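Local structure of protease Do-like 1, chloroplastic (Arabidopsis thaliana, 3QO6) at residues L235-A240 against G262-A267; V255-P260 against L269-R274; L282-T287 against V315-G320. The protein acts as a chloroplast serine protease of the HtrA (peptidase S1C) family that is required at high temperature and may degrade damaged proteins. One frame throughout, in Å; residues are numbered along the deposited sequence.

Overall arrangement
All three contacts lie in the PDZ domain, on the same side of the chain's centre and away from the predicted charge-relay residues His71, Asp101 and Ser180. Contact 1 lines the peptide-binding groove: Leu235, Gly236, Ile237 and Phe239 form backbone hydrogen bonds with a bound peptide. Contacts 1 and 2, with centres about 8 Å apart, are joined by a probable backbone hydrogen bond from Leu256 N to Lys238 O. Contacts 2 and 3, centres about 10 Å apart, are joined by Asp284 of contact 3: its OD2 takes the backbone N of Gln270, its carbonyl O that of Val255. Contacts 1 and 3 have centres about 12 Å apart and meet where Ile237 packs on Ile286.

Contact 1. Residues L235-A240 against G262-A267; sequences LGIKFA and GPAGKA
Ala264 meets the 235-240 segment with both its backbone N and its methyl. The N donates to Leu235 O at 2.8 Å, and the bond is fairly straight, 158° at the hydrogen, with the donor almost in line with the carbonyl bond (166°). Ala264 CB reaches the same oxygen, while from the preceding residue the ring of Pro263 comes up against it, with CB the closest ring atom at 3.4 Å from Leu235 O. Within this contact the oxygen takes the N-H of Ala264 and is flanked by aliphatic carbon.

The side chains divide the rest. Ile237 presents its CG2 methyl to the CB of Ala264, 3.6 Å away, a methyl-to-methyl meeting at van der Waals distance. Its first torsion of 73° places CG1 between the backbone N and the carbonyl carbon and leaves CG2 as the branch that turns to the helix. The side chain of Leu235 comes less close: it leaves the backbone away from the helix, and CD2 returns to 4.3 Å from Ala264 CB.

Between these two residues, Gly236 brings its bare CA to 4.1 Å from Pro263 CD. A beta carbon here would clash with that ring atom and, in this backbone conformation, press on the preceding carbonyl O, so packing and chain conformation both call for glycine.

Gly262 takes the N-cap position of helix 263-266, and the first turn meets the loop before strand 238-239 through Pro263 and Ala264. This loop and strand belong to the PDZ peptide-binding groove: Leu235, Gly236, Ile237 and Phe239 bond a bound peptide through their backbones. Strand 326-332 borders the contact through Val328, touched by Leu235, Pro263 and Ala267, and strand 253-257 through Val255, against which Ile237 packs.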
# COMPACT_ATOMS: atom_id res chain seq x y z
N LEU B 235 17.97 -39.28 -3.37
CA LEU B 235 17.60 -40.29 -2.37
C LEU B 235 16.21 -40.72 -2.71
O LEU B 235 15.76 -41.81 -2.35
CB LEU B 235 17.54 -39.69 -0.98
CG LEU B 235 18.55 -40.09 0.08
CD1 LEU B 235 18.21 -39.33 1.35
CD2 LEU B 235 18.50 -41.58 0.35
N GLY B 236 15.51 -39.84 -3.41
CA GLY B 236 14.16 -40.15 -3.79
C GLY B 236 13.16 -39.89 -2.67
O GLY B 236 12.24 -40.69 -2.47
N ILE B 237 13.34 -38.80 -1.92
CA ILE B 237 12.36 -38.46 -0.87
C ILE B 237 11.95 -36.99 -0.89
O ILE B 237 12.74 -36.11 -1.24
CB ILE B 237 12.88 -38.77 0.55
CG1 ILE B 237 13.94 -37.76 0.96
CG2 ILE B 237 13.50 -40.13 0.60
CD1 ILE B 237 14.26 -37.84 2.42
N LYS B 238 10.68 -36.74 -0.56
CA LYS B 238 10.16 -35.37 -0.43
C LYS B 238 10.05 -35.20 1.07
O LYS B 238 9.38 -35.98 1.72
CB LYS B 238 8.76 -35.21 -1.04
CG LYS B 238 8.77 -34.88 -2.52
CD LYS B 238 7.36 -34.83 -3.08
CE LYS B 238 7.32 -34.64 -4.61
NZ LYS B 238 5.90 -34.58 -5.11
N PHE B 239 10.74 -34.22 1.62
CA PHE B 239 10.64 -34.03 3.05
C PHE B 239 9.89 -32.78 3.44
O PHE B 239 9.52 -31.94 2.60
CB PHE B 239 12.01 -34.03 3.72
CG PHE B 239 12.97 -33.09 3.11
CD1 PHE B 239 13.61 -33.41 1.94
CD2 PHE B 239 13.23 -31.88 3.71
CE1 PHE B 239 14.51 -32.54 1.37
CE2 PHE B 239 14.13 -31.00 3.15
CZ PHE B 239 14.77 -31.33 1.98
N ALA B 240 9.65 -32.69 4.74
CA ALA B 240 8.95 -31.57 5.31
C ALA B 240 9.96 -30.46 5.54
O ALA B 240 11.09 -30.73 5.93
CB ALA B 240 8.31 -31.99 6.63
N GLY B 262 11.74 -45.01 -6.33
CA GLY B 262 13.01 -44.30 -6.12
C GLY B 262 13.98 -45.02 -5.19
O GLY B 262 13.64 -46.08 -4.67
N PRO B 263 15.19 -44.49 -4.95
CA PRO B 263 16.16 -45.15 -4.08
C PRO B 263 15.72 -45.50 -2.68
O PRO B 263 15.77 -46.67 -2.30
CB PRO B 263 17.34 -44.20 -4.11
CG PRO B 263 17.28 -43.66 -5.49
CD PRO B 263 15.81 -43.37 -5.67
N ALA B 264 15.30 -44.51 -1.89
CA ALA B 264 14.84 -44.79 -0.51
C ALA B 264 13.55 -45.63 -0.55
O ALA B 264 13.23 -46.36 0.39
CB ALA B 264 14.60 -43.50 0.23
N GLY B 265 12.82 -45.50 -1.65
CA GLY B 265 11.62 -46.30 -1.79
C GLY B 265 11.99 -47.77 -1.89
O GLY B 265 11.55 -48.58 -1.07
N LYS B 266 12.80 -48.13 -2.90
CA LYS B 266 13.23 -49.50 -3.10
C LYS B 266 13.97 -49.99 -1.87
O LYS B 266 13.99 -51.19 -1.60
CB LYS B 266 14.15 -49.61 -4.32
CG LYS B 266 13.52 -49.18 -5.62
CD LYS B 266 14.57 -48.93 -6.68
CE LYS B 266 13.97 -48.17 -7.84
NZ LYS B 266 14.95 -47.91 -8.93
N ALA B 267 14.59 -49.07 -1.14
CA ALA B 267 15.32 -49.43 0.07
C ALA B 267 14.38 -49.53 1.25
O ALA B 267 14.84 -49.78 2.37
CB ALA B 267 16.40 -48.42 0.37

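Contact 2. Residues V255-P260 against L269-R274; sequences VLDAPP and LQSTKR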
# COMPACT_ATOMS: atom_id res chain seq x y z
N VAL B 255 10.71 -37.65 6.57
CA VAL B 255 10.39 -37.94 5.18
C VAL B 255 8.87 -38.00 5.08
O VAL B 255 8.21 -38.67 5.86
CB VAL B 255 11.07 -39.25 4.58
CG1 VAL B 255 12.34 -39.62 5.33
CG2 VAL B 255 10.09 -40.37 4.51
N LEU B 256 8.33 -37.24 4.15
CA LEU B 256 6.91 -37.20 3.94
C LEU B 256 6.56 -38.28 2.94
O LEU B 256 5.55 -38.97 3.08
CB LEU B 256 6.51 -35.83 3.40
CG LEU B 256 6.89 -34.65 4.32
CD1 LEU B 256 6.45 -33.34 3.68
CD2 LEU B 256 6.23 -34.83 5.68
N ASP B 257 7.40 -38.44 1.92
CA ASP B 257 7.15 -39.45 0.89
C ASP B 257 8.42 -40.05 0.27
O ASP B 257 9.41 -39.35 0.01
CB ASP B 257 6.29 -38.86 -0.24
CG ASP B 257 5.68 -39.93 -1.12
OD1 ASP B 257 5.58 -39.72 -2.34
OD2 ASP B 257 5.26 -40.98 -0.59
N ALA B 258 8.37 -41.36 0.06
CA ALA B 258 9.47 -42.11 -0.54
C ALA B 258 8.79 -43.00 -1.54
O ALA B 258 8.38 -44.13 -1.21
CB ALA B 258 10.20 -42.95 0.50
N PRO B 259 8.62 -42.49 -2.78
CA PRO B 259 7.97 -43.18 -3.90
C PRO B 259 8.63 -44.54 -4.07
O PRO B 259 9.86 -44.65 -4.06
CB PRO B 259 8.24 -42.25 -5.08
CG PRO B 259 8.31 -40.89 -4.44
CD PRO B 259 9.15 -41.18 -3.21
N PRO B 260 7.82 -45.60 -4.23
CA PRO B 260 8.31 -46.97 -4.39
C PRO B 260 9.28 -47.14 -5.55
O PRO B 260 10.08 -48.08 -5.58
CB PRO B 260 7.02 -47.77 -4.58
CG PRO B 260 6.15 -46.81 -5.33
CD PRO B 260 6.38 -45.52 -4.56
N LEU B 269 12.21 -47.04 2.90
CA LEU B 269 12.01 -46.00 3.90
C LEU B 269 10.50 -45.73 3.94
O LEU B 269 9.83 -45.77 2.90
CB LEU B 269 12.74 -44.72 3.53
CG LEU B 269 14.07 -44.53 4.24
CD1 LEU B 269 15.02 -45.64 3.80
CD2 LEU B 269 14.63 -43.14 3.93
N GLN B 270 9.97 -45.44 5.13
CA GLN B 270 8.53 -45.20 5.25
C GLN B 270 8.10 -43.75 5.18
O GLN B 270 8.75 -42.86 5.73
CB GLN B 270 8.02 -45.79 6.55
CG GLN B 270 8.36 -47.26 6.73
CD GLN B 270 8.06 -47.74 8.14
OE1 GLN B 270 8.56 -48.78 8.56
NE2 GLN B 270 7.24 -46.98 8.87
N SER B 271 6.97 -43.54 4.51
CA SER B 271 6.39 -42.22 4.34
C SER B 271 5.41 -41.89 5.47
O SER B 271 5.03 -42.76 6.27
CB SER B 271 5.67 -42.19 3.00
OG SER B 271 6.49 -42.77 2.00
N THR B 272 4.99 -40.64 5.55
CA THR B 272 4.05 -40.22 6.58
C THR B 272 2.65 -40.55 6.10
O THR B 272 2.33 -40.26 4.95
CB THR B 272 4.18 -38.72 6.80
OG1 THR B 272 5.52 -38.41 7.17
CG2 THR B 272 3.24 -38.26 7.89
N LYS B 273 1.83 -41.16 6.96
CA LYS B 273 0.45 -41.54 6.61
C LYS B 273 -0.59 -41.02 7.61
O LYS B 273 -0.25 -40.23 8.48
CB LYS B 273 0.30 -43.06 6.50
CG LYS B 273 0.91 -43.70 5.25
CD LYS B 273 0.39 -45.14 5.04
CE LYS B 273 -1.12 -45.17 4.73
NZ LYS B 273 -1.74 -46.54 4.61
N ARG B 274 -1.83 -41.49 7.49
CA ARG B 274 -2.89 -41.04 8.40
C ARG B 274 -3.78 -42.05 9.13
O ARG B 274 -4.58 -42.78 8.52
CB ARG B 274 -3.78 -40.00 7.71
CG ARG B 274 -3.06 -38.67 7.58
CD ARG B 274 -3.97 -37.48 7.40
NE ARG B 274 -3.18 -36.27 7.60
CZ ARG B 274 -3.61 -35.03 7.44
NH1 ARG B 274 -4.87 -34.79 7.08
NH2 ARG B 274 -2.78 -34.02 7.64
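Thr272 holds the strand end at 255-257 with two donors, one from its side chain and one from its backbone. Its OG1 donates to Val255 O at 3.0 Å, and its N to Leu256 O, also at 3.0 Å, rising 44° out of the carbonyl plane instead of following a lone pair. The first torsion of Thr272, -58°, sets OG1 beside its own backbone N, which lets the hydroxyl and the N-H serve consecutive carbonyls. The hydroxyl is used twice, because OG1 also accepts from Gly283 N.

Ser271 completes the tight part. Its OG accepts from Ala258 N at 3.0 Å with a bent angle of 144°, while its CB lies 3.2 Å from Leu256 O. Deeper in, the CG2 methyl of Val255 comes up to the carbonyl oxygen of Gln270. Phe43 of a second subunit covers this tight end, packing on Leu256 and Thr272.

Apolar packing is looser. Ala258 CB faces Leu269 CB at 4.3 Å, and Val255 CG1 touches Leu269 CD2 at 4.4 Å, both near the limit of contact. Toward the surface lie Asp257 and Gln270, both only partly exposed; the Asp257 carboxylate stands with OD2 3.4 Å from Ser271 OG. On this outer side Leu45 of the second subunit packs on Asp257, and its Asp41 forms a salt bridge with Arg274.

At Lys238 the partner strand carries an extra residue, Leu256 and Asp257 standing opposite it together, which is a classic beta bulge. The contact fits the PDZ fold, in which a short helix follows strand 253-257 and the chain then runs back beside the end of that strand.

Contact 3. Residues L282-T287 against V315-G320; sequences LGDIIT and VEVLRG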
# COMPACT_ATOMS: atom_id res chain seq x y z
N LEU B 282 3.83 -40.40 11.52
CA LEU B 282 5.10 -39.95 11.00
C LEU B 282 5.88 -40.99 10.23
O LEU B 282 6.02 -42.12 10.66
CB LEU B 282 5.98 -39.43 12.13
CG LEU B 282 5.72 -38.00 12.62
CD1 LEU B 282 5.07 -37.19 11.50
CD2 LEU B 282 4.81 -38.02 13.83
N GLY B 283 6.38 -40.59 9.07
CA GLY B 283 7.19 -41.50 8.29
C GLY B 283 8.53 -41.50 8.99
O GLY B 283 8.65 -40.95 10.10
N ASP B 284 9.54 -42.08 8.37
CA ASP B 284 10.86 -42.11 8.99
C ASP B 284 11.44 -40.71 9.19
O ASP B 284 11.06 -39.76 8.51
CB ASP B 284 11.83 -42.96 8.16
CG ASP B 284 11.37 -44.40 8.01
OD1 ASP B 284 10.58 -44.85 8.87
OD2 ASP B 284 11.80 -45.07 7.05
N ILE B 285 12.36 -40.59 10.13
CA ILE B 285 13.01 -39.32 10.37
C ILE B 285 14.50 -39.54 10.20
O ILE B 285 15.09 -40.34 10.91
CB ILE B 285 12.74 -38.80 11.78
CG1 ILE B 285 11.25 -38.60 11.98
CG2 ILE B 285 13.44 -37.49 11.98
CD1 ILE B 285 10.91 -38.31 13.39
N ILE B 286 15.11 -38.83 9.26
CA ILE B 286 16.52 -38.99 9.00
C ILE B 286 17.27 -38.16 10.02
O ILE B 286 17.07 -36.95 10.11
CB ILE B 286 16.87 -38.54 7.58
CG1 ILE B 286 15.97 -39.28 6.59
CG2 ILE B 286 18.34 -38.81 7.27
CD1 ILE B 286 16.06 -38.77 5.19
N THR B 287 18.13 -38.83 10.79
CA THR B 287 18.91 -38.20 11.84
C THR B 287 20.38 -38.18 11.46
O THR B 287 21.18 -37.42 12.01
CB THR B 287 18.71 -38.95 13.18
OG1 THR B 287 19.22 -40.29 13.08
CG2 THR B 287 17.21 -39.02 13.52
N VAL B 315 21.90 -44.59 5.54
CA VAL B 315 21.11 -43.61 6.27
C VAL B 315 20.43 -44.16 7.51
O VAL B 315 19.84 -45.23 7.51
CB VAL B 315 20.02 -42.95 5.35
CG1 VAL B 315 20.57 -42.75 3.95
CG2 VAL B 315 18.77 -43.81 5.30
N GLU B 316 20.51 -43.37 8.57
CA GLU B 316 19.91 -43.73 9.85
C GLU B 316 18.60 -42.97 10.04
O GLU B 316 18.55 -41.76 9.87
CB GLU B 316 20.91 -43.38 10.94
CG GLU B 316 20.41 -43.39 12.37
CD GLU B 316 21.45 -42.78 13.31
OE1 GLU B 316 22.56 -43.36 13.42
OE2 GLU B 316 21.17 -41.71 13.91
N VAL B 317 17.53 -43.69 10.37
CA VAL B 317 16.24 -43.06 10.58
C VAL B 317 15.69 -43.35 11.97
O VAL B 317 16.17 -44.24 12.67
CB VAL B 317 15.18 -43.57 9.58
CG1 VAL B 317 15.68 -43.41 8.17
CG2 VAL B 317 14.81 -45.03 9.87
N LEU B 318 14.70 -42.57 12.38
CA LEU B 318 14.03 -42.77 13.65
C LEU B 318 12.65 -43.22 13.21
O LEU B 318 11.81 -42.41 12.83
CB LEU B 318 13.95 -41.48 14.45
CG LEU B 318 12.94 -41.46 15.61
CD1 LEU B 318 13.11 -42.68 16.48
CD2 LEU B 318 13.12 -40.21 16.43
N ARG B 319 12.44 -44.53 13.23
CA ARG B 319 11.17 -45.11 12.86
C ARG B 319 10.33 -45.15 14.13
O ARG B 319 10.65 -44.45 15.09
CB ARG B 319 11.40 -46.52 12.30
CG ARG B 319 10.18 -47.17 11.69
CD ARG B 319 10.56 -48.32 10.76
NE ARG B 319 11.24 -47.86 9.55
CZ ARG B 319 11.51 -48.64 8.50
NH1 ARG B 319 11.18 -49.93 8.52
NH2 ARG B 319 12.11 -48.14 7.43
N GLY B 320 9.27 -45.95 14.14
CA GLY B 320 8.42 -46.02 15.32
C GLY B 320 9.10 -46.16 16.68
O GLY B 320 9.12 -47.26 17.25
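Asp284 and Arg319 lie alongside each other, their carboxylate and guanidinium planes 12° apart, in a side-on, two-bond salt bridge. NE of Arg319 reaches Asp284 OD1 at 3.2 Å and NH2 reaches OD2 at 3.1 Å, each oxygen being met on its syn side. A bend at chi3 (-69°) brings the arginine's end back to the carboxylate. OD2 also accepts a hydrogen bond from Gln270 N.

The other charged group, Glu316, extends to Thr287: OG1 donates to OE2 at 2.6 Å, on the anti side, the two side chains crossing at about a right angle.

Backbone hydrogen bonds join the antiparallel strands 285-289 and 312-318. Leu318 N donates to Ile285 O at 2.7 Å, Thr287 N to Glu316 O at 3.1 Å with an angle of 167°, whereas Ile285 N to Leu318 O is weak.

Apolar contacts occupy both faces. Ile285 CB packs on Leu318 CB at 4.0 Å, and on the other face Ile286 pairs with Val317, whose CB also meets Asp284 CB at 3.7 Å.

Replacing Arg319 with a methionine would probably leave the buried Asp284 without its charge partner, with Gln270 N still bonded to OD2. Charge and amide together are consistent with a carboxylate kept ionised while it ties the 269-270 loop to the sheet.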